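Local coordinates for putative capsid protein of prophage (PDB 3BQW) that probably serves as a major capsid protein, building the icosahedral head shell of a prophage carried by uropathogenic Escherichia coli, at residues A[116-119]-A[120-124]; A[306-309]-A[310-313]. All coordinates share one frame; numbering follows the deposited sequence.

Both contacts are local, each made within one continuous piece of chain, yet they sit in different settings. Contact 1 (116-124) belongs to the first turns of the long helix 113-146 and is partly buried, with R117 and I121 turned into the protein. Contact 2 (306-313) lies at the surface, in the loop joining helix 301-305 to strand 314-319. In the first, regular backbone bonds are joined by a threonine hydroxyl and an arginine-isoleucine contact; in the second, an asparagine amide and a water hold an irregular backbone. The two lie about 11 Å apart at their nearest atoms, and both reach strands 314-319 and 327-338.

Contact 1 of 2, residues A[116-119]-A[120-124]; sequences RRMR and LITGN
The guanidinium of R117 has I121 over one face: the CD1 methyl of I121 lies 4.1 Å from NH2 of R117. The two side chains run side by side in the same direction, one helical turn apart. R117 bends at chi3 (60°), which brings a face of the guanidinium alongside I121 CD1, while NE makes a salt bridge with E327. Arginine suits this buried place because its charge is met by a carboxylate while a face of its flat end rests against a methyl. Isoleucine in turn offers a nonpolar branch both to that face and to L13 of helix 10-17. CG1 of I121 comes within 3.3 Å of R117 O, the same oxygen that accepts the backbone bond from I121 N (2.8 Å).

All this happens near the start of helix 113-146, the long helix that is a hallmark of HK97-type capsid proteins, to which this family probably belongs. Here the i to i+4 bonds follow one another, from L120 N to R116 O through to G123 N to R119 O.

At M118 the pattern gains an extra donor. Its carbonyl oxygen accepts T122 N at 2.9 Å and also T122 OG1 at 2.7 Å, the two arriving from opposite faces of the carbonyl plane. Threonine suits the position because its beta-hydroxyl can bond to the carbonyl one turn back: chi1 of T122 (51°) sets OG1 between the backbone N and the carbonyl carbon. Its methyl CG2 then stands 4.4 Å from CE of M118. L120 lays CG against R116 O at 3.4 Å. R119 reaches M100 O and E105.

Contact 2 of 2, residues A[306-309]-A[310-313]; sequences TGAT and QNMF
N311 points its side chain back at A308, so that the amide reaches across the turn and its ND2 donates to A308 O at 2.7 Å. The bond is fairly straight at hydrogen (155°), and the oxygen lies close to the plane of the N311 amide. Relative to the A308 carbonyl, however, ND2 stands above its plane, 37° out of it, and does not follow a lone pair. Asparagine suits the place because a short side chain ending in an N-H group can meet a carbonyl three residues earlier. The same nitrogen comes within 3.9 Å of A308 CB, so this small methyl lies beside the amide.

The CB atoms of T309 and Q310 leave the backbone away from the opposite segment. Q310 is extended, with CG anti to its backbone N, and its NE2 hydrogen-bonds to T41 O, at the end of strand 38-41. A water links the backbone on the two sides of the turn, donating to G307 O at 3.0 Å and accepting from Q310 N at 3.1 Å.

The bend begins with a Schellman motif closing helix 301-305: A308 N bonds to A303 O and G307 N to V304 O. G307 is its C-prime residue, with a positive phi (58°) that glycine adopts easily. From there the chain runs into strand 314-319. A308 touches Y314 of that strand, while F313 packs on I129 and I132 of helix 113-146 and on T331 and S333 of strand 327-338.

Contact 1 of 2, residues A[116-119]-A[120-124]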
ATOM      1  N   ARG A 116      14.669 -21.413  18.055  1.00 34.88           N
ATOM      2  CA  ARG A 116      14.457 -20.072  18.547  1.00 34.08           C
ATOM      3  C   ARG A 116      15.026 -19.011  17.609  1.00 32.83           C
ATOM      4  O   ARG A 116      14.412 -17.983  17.426  1.00 31.68           O
ATOM      5  CB  ARG A 116      15.076 -19.905  19.924  1.00 33.83           C
ATOM      6  CG  ARG A 116      14.494 -20.820  20.993  1.00 35.38           C
ATOM      7  CD  ARG A 116      15.339 -20.719  22.234  1.00 36.50           C
ATOM      8  NE  ARG A 116      15.320 -19.349  22.726  1.00 37.31           N
ATOM      9  CZ  ARG A 116      14.329 -18.829  23.440  1.00 38.20           C
ATOM     10  NH1 ARG A 116      13.273 -19.582  23.764  1.00 38.87           N
ATOM     11  NH2 ARG A 116      14.384 -17.551  23.827  1.00 38.08           N
ATOM     12  N   ARG A 117      16.205 -19.250  17.040  1.00 32.33           N
ATOM     13  CA  ARG A 117      16.756 -18.317  16.055  1.00 32.39           C
ATOM     14  C   ARG A 117      15.803 -18.248  14.865  1.00 30.89           C
ATOM     15  O   ARG A 117      15.491 -17.160  14.393  1.00 29.84           O
ATOM     16  CB  ARG A 117      18.178 -18.697  15.610  1.00 32.52           C
ATOM     17  CG  ARG A 117      19.299 -18.097  16.484  1.00 34.05           C
ATOM     18  CD  ARG A 117      20.713 -18.570  16.058  1.00 34.95           C
ATOM     19  NE  ARG A 117      21.020 -18.200  14.666  1.00 38.03           N
ATOM     20  CZ  ARG A 117      20.912 -19.004  13.605  1.00 39.07           C
ATOM     21  NH1 ARG A 117      20.561 -20.277  13.737  1.00 40.86           N
ATOM     22  NH2 ARG A 117      21.209 -18.540  12.395  1.00 38.74           N
ATOM     23  N   MET A 118      15.317 -19.413  14.431  1.00 30.08           N
ATOM     24  CA  MET A 118      14.386 -19.504  13.305  1.00 30.12           C
ATOM     25  C   MET A 118      13.123 -18.707  13.557  1.00 28.44           C
ATOM     26  O   MET A 118      12.648 -18.026  12.665  1.00 27.68           O
ATOM     27  CB  MET A 118      13.960 -20.951  13.026  1.00 30.33           C
ATOM     28  CG  MET A 118      15.062 -21.904  12.613  1.00 34.82           C
ATOM     29  SD  MET A 118      15.842 -21.554  11.061  1.00 38.93           S
ATOM     30  CE  MET A 118      14.546 -20.524  10.267  1.00 36.48           C
ATOM     31  N   ARG A 119      12.566 -18.828  14.760  1.00 27.67           N
ATOM     32  CA  ARG A 119      11.401 -18.036  15.159  1.00 27.56           C
ATOM     33  C   ARG A 119      11.659 -16.542  15.074  1.00 26.24           C
ATOM     34  O   ARG A 119      10.794 -15.788  14.629  1.00 26.88           O
ATOM     35  CB  ARG A 119      10.971 -18.354  16.587  1.00 28.25           C
ATOM     36  CG  ARG A 119      10.456 -19.757  16.784  1.00 31.17           C
ATOM     37  CD  ARG A 119       9.137 -20.007  16.056  1.00 36.26           C
ATOM     38  NE  ARG A 119       8.085 -19.035  16.388  1.00 38.10           N
ATOM     39  CZ  ARG A 119       7.327 -19.069  17.483  1.00 39.65           C
ATOM     40  NH1 ARG A 119       7.510 -19.989  18.417  1.00 42.81           N
ATOM     41  NH2 ARG A 119       6.392 -18.157  17.658  1.00 40.84           N
ATOM     42  N   LEU A 120      12.823 -16.104  15.535  1.00 25.04           N
ATOM     43  CA  LEU A 120      13.170 -14.676  15.488  1.00 24.22           C
ATOM     44  C   LEU A 120      13.406 -14.189  14.072  1.00 23.11           C
ATOM     45  O   LEU A 120      12.999 -13.076  13.730  1.00 22.24           O
ATOM     46  CB  LEU A 120      14.390 -14.386  16.353  1.00 24.27           C
ATOM     47  CG  LEU A 120      14.178 -14.639  17.852  1.00 25.90           C
ATOM     48  CD1 LEU A 120      15.471 -14.456  18.600  1.00 27.43           C
ATOM     49  CD2 LEU A 120      13.109 -13.758  18.402  1.00 25.29           C
ATOM     50  N   ILE A 121      14.049 -15.032  13.252  1.00 22.41           N
ATOM     51  CA  ILE A 121      14.363 -14.701  11.876  1.00 22.62           C
ATOM     52  C   ILE A 121      13.077 -14.535  11.077  1.00 23.12           C
ATOM     53  O   ILE A 121      12.882 -13.506  10.420  1.00 23.31           O
ATOM     54  CB  ILE A 121      15.287 -15.749  11.214  1.00 23.32           C
ATOM     55  CG1 ILE A 121      16.718 -15.613  11.761  1.00 22.44           C
ATOM     56  CG2 ILE A 121      15.283 -15.595   9.689  1.00 23.13           C
ATOM     57  CD1 ILE A 121      17.569 -16.836  11.566  1.00 22.92           C
ATOM     58  N   THR A 122      12.188 -15.519  11.181  1.00 22.94           N
ATOM     59  CA  THR A 122      10.937 -15.522  10.446  1.00 23.17           C
ATOM     60  C   THR A 122      10.013 -14.420  10.955  1.00 24.00           C
ATOM     61  O   THR A 122       9.288 -13.774  10.167  1.00 23.51           O
ATOM     62  CB  THR A 122      10.228 -16.889  10.538  1.00 23.88           C
ATOM     63  OG1 THR A 122      10.115 -17.310  11.904  1.00 23.30           O
ATOM     64  CG2 THR A 122      10.992 -17.985   9.729  1.00 21.68           C
ATOM     65  N   GLY A 123      10.039 -14.189  12.271  1.00 23.89           N
ATOM     66  CA  GLY A 123       9.264 -13.093  12.859  1.00 23.19           C
ATOM     67  C   GLY A 123       9.677 -11.737  12.318  1.00 23.07           C
ATOM     68  O   GLY A 123       8.832 -10.899  12.009  1.00 24.11           O
ATOM     69  N   ASN A 124      10.980 -11.513  12.215  1.00 23.22           N
ATOM     70  CA  ASN A 124      11.523 -10.268  11.682  1.00 23.01           C
ATOM     71  C   ASN A 124      11.350 -10.161  10.177  1.00 22.68           C
ATOM     72  O   ASN A 124      11.119  -9.066   9.655  1.00 23.05           O
ATOM     73  CB  ASN A 124      12.974 -10.083  12.094  1.00 23.67           C
ATOM     74  CG  ASN A 124      13.109  -9.658  13.555  1.00 25.59           C
ATOM     75  OD1 ASN A 124      12.668  -8.592  13.924  1.00 26.44           O
ATOM     76  ND2 ASN A 124      13.698 -10.513  14.386  1.00 28.84           N
TER

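Contact 2 of 2, residues A[306-309]-A[310-313]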
ATOM      1  N   THR A 306      24.692 -13.952  -7.618  1.00 36.70           N
ATOM      2  CA  THR A 306      23.980 -15.225  -7.774  1.00 35.16           C
ATOM      3  C   THR A 306      22.849 -15.152  -8.803  1.00 34.59           C
ATOM      4  O   THR A 306      22.037 -16.083  -8.921  1.00 34.36           O
ATOM      5  CB  THR A 306      23.428 -15.665  -6.422  1.00 35.42           C
ATOM      6  OG1 THR A 306      22.574 -14.640  -5.879  1.00 34.49           O
ATOM      7  CG2 THR A 306      24.584 -15.899  -5.460  1.00 34.32           C
ATOM      8  N   GLY A 307      22.812 -14.050  -9.557  1.00 33.69           N
ATOM      9  CA  GLY A 307      21.764 -13.818 -10.550  1.00 33.37           C
ATOM     10  C   GLY A 307      20.341 -13.815  -9.991  1.00 32.46           C
ATOM     11  O   GLY A 307      19.436 -14.378 -10.622  1.00 32.19           O
ATOM     12  N   ALA A 308      20.148 -13.206  -8.814  1.00 31.37           N
ATOM     13  CA  ALA A 308      18.818 -13.171  -8.149  1.00 30.79           C
ATOM     14  C   ALA A 308      18.235 -11.728  -8.005  1.00 30.51           C
ATOM     15  O   ALA A 308      17.438 -11.426  -7.086  1.00 30.16           O
ATOM     16  CB  ALA A 308      18.908 -13.859  -6.812  1.00 30.21           C
ATOM     17  N   THR A 309      18.626 -10.856  -8.941  1.00 30.06           N
ATOM     18  CA  THR A 309      18.278  -9.442  -8.923  1.00 29.34           C
ATOM     19  C   THR A 309      16.809  -9.171  -9.291  1.00 28.94           C
ATOM     20  O   THR A 309      16.247  -8.110  -8.957  1.00 27.84           O
ATOM     21  CB  THR A 309      19.200  -8.647  -9.883  1.00 29.69           C
ATOM     22  OG1 THR A 309      18.902  -8.992 -11.248  1.00 29.83           O
ATOM     23  CG2 THR A 309      20.695  -8.934  -9.586  1.00 30.05           C
ATOM     24  N   GLN A 310      16.190 -10.112  -9.993  1.00 28.74           N
ATOM     25  CA  GLN A 310      14.833  -9.925 -10.444  1.00 29.06           C
ATOM     26  C   GLN A 310      13.925 -10.549  -9.425  1.00 28.54           C
ATOM     27  O   GLN A 310      13.640 -11.730  -9.486  1.00 29.22           O
ATOM     28  CB  GLN A 310      14.630 -10.514 -11.837  1.00 29.67           C
ATOM     29  CG  GLN A 310      13.289 -10.178 -12.439  1.00 31.94           C
ATOM     30  CD  GLN A 310      13.268 -10.218 -13.962  1.00 34.82           C
ATOM     31  OE1 GLN A 310      13.873 -11.084 -14.590  1.00 35.87           O
ATOM     32  NE2 GLN A 310      12.539  -9.273 -14.566  1.00 38.84           N
ATOM     33  N   ASN A 311      13.459  -9.723  -8.486  1.00 27.93           N
ATOM     34  CA  ASN A 311      12.757 -10.180  -7.286  1.00 26.61           C
ATOM     35  C   ASN A 311      11.974  -9.058  -6.619  1.00 25.53           C
ATOM     36  O   ASN A 311      12.468  -7.935  -6.541  1.00 24.76           O
ATOM     37  CB  ASN A 311      13.793 -10.696  -6.268  1.00 27.11           C
ATOM     38  CG  ASN A 311      13.926 -12.209  -6.271  1.00 27.47           C
ATOM     39  OD1 ASN A 311      12.926 -12.925  -6.210  1.00 29.59           O
ATOM     40  ND2 ASN A 311      15.163 -12.700  -6.335  1.00 24.58           N
ATOM     41  N   MET A 312      10.776  -9.368  -6.117  1.00 24.72           N
ATOM     42  CA  MET A 312      10.032  -8.443  -5.261  1.00 24.23           C
ATOM     43  C   MET A 312      10.842  -8.186  -3.988  1.00 24.55           C
ATOM     44  O   MET A 312      11.090  -7.040  -3.602  1.00 23.38           O
ATOM     45  CB  MET A 312       8.659  -8.995  -4.897  1.00 24.36           C
ATOM     46  CG  MET A 312       7.705  -9.272  -6.088  1.00 24.86           C
ATOM     47  SD  MET A 312       6.055  -9.748  -5.521  1.00 22.68           S
ATOM     48  CE  MET A 312       6.435 -11.305  -4.763  1.00 30.33           C
ATOM     49  N   PHE A 313      11.287  -9.281  -3.379  1.00 25.50           N
ATOM     50  CA  PHE A 313      11.980  -9.283  -2.086  1.00 26.01           C
ATOM     51  C   PHE A 313      13.226 -10.120  -2.169  1.00 26.10           C
ATOM     52  O   PHE A 313      13.261 -11.128  -2.875  1.00 27.33           O
ATOM     53  CB  PHE A 313      11.088  -9.883  -0.983  1.00 26.74           C
ATOM     54  CG  PHE A 313       9.701  -9.322  -0.968  1.00 26.95           C
ATOM     55  CD1 PHE A 313       9.494  -7.968  -0.708  1.00 26.61           C
ATOM     56  CD2 PHE A 313       8.605 -10.143  -1.211  1.00 27.30           C
ATOM     57  CE1 PHE A 313       8.205  -7.426  -0.705  1.00 27.46           C
ATOM     58  CE2 PHE A 313       7.316  -9.624  -1.211  1.00 27.56           C
ATOM     59  CZ  PHE A 313       7.108  -8.264  -0.963  1.00 27.23           C
TER
HETATM   60  O   HOH W   1      17.133 -12.664 -11.506  1.00 34.59           O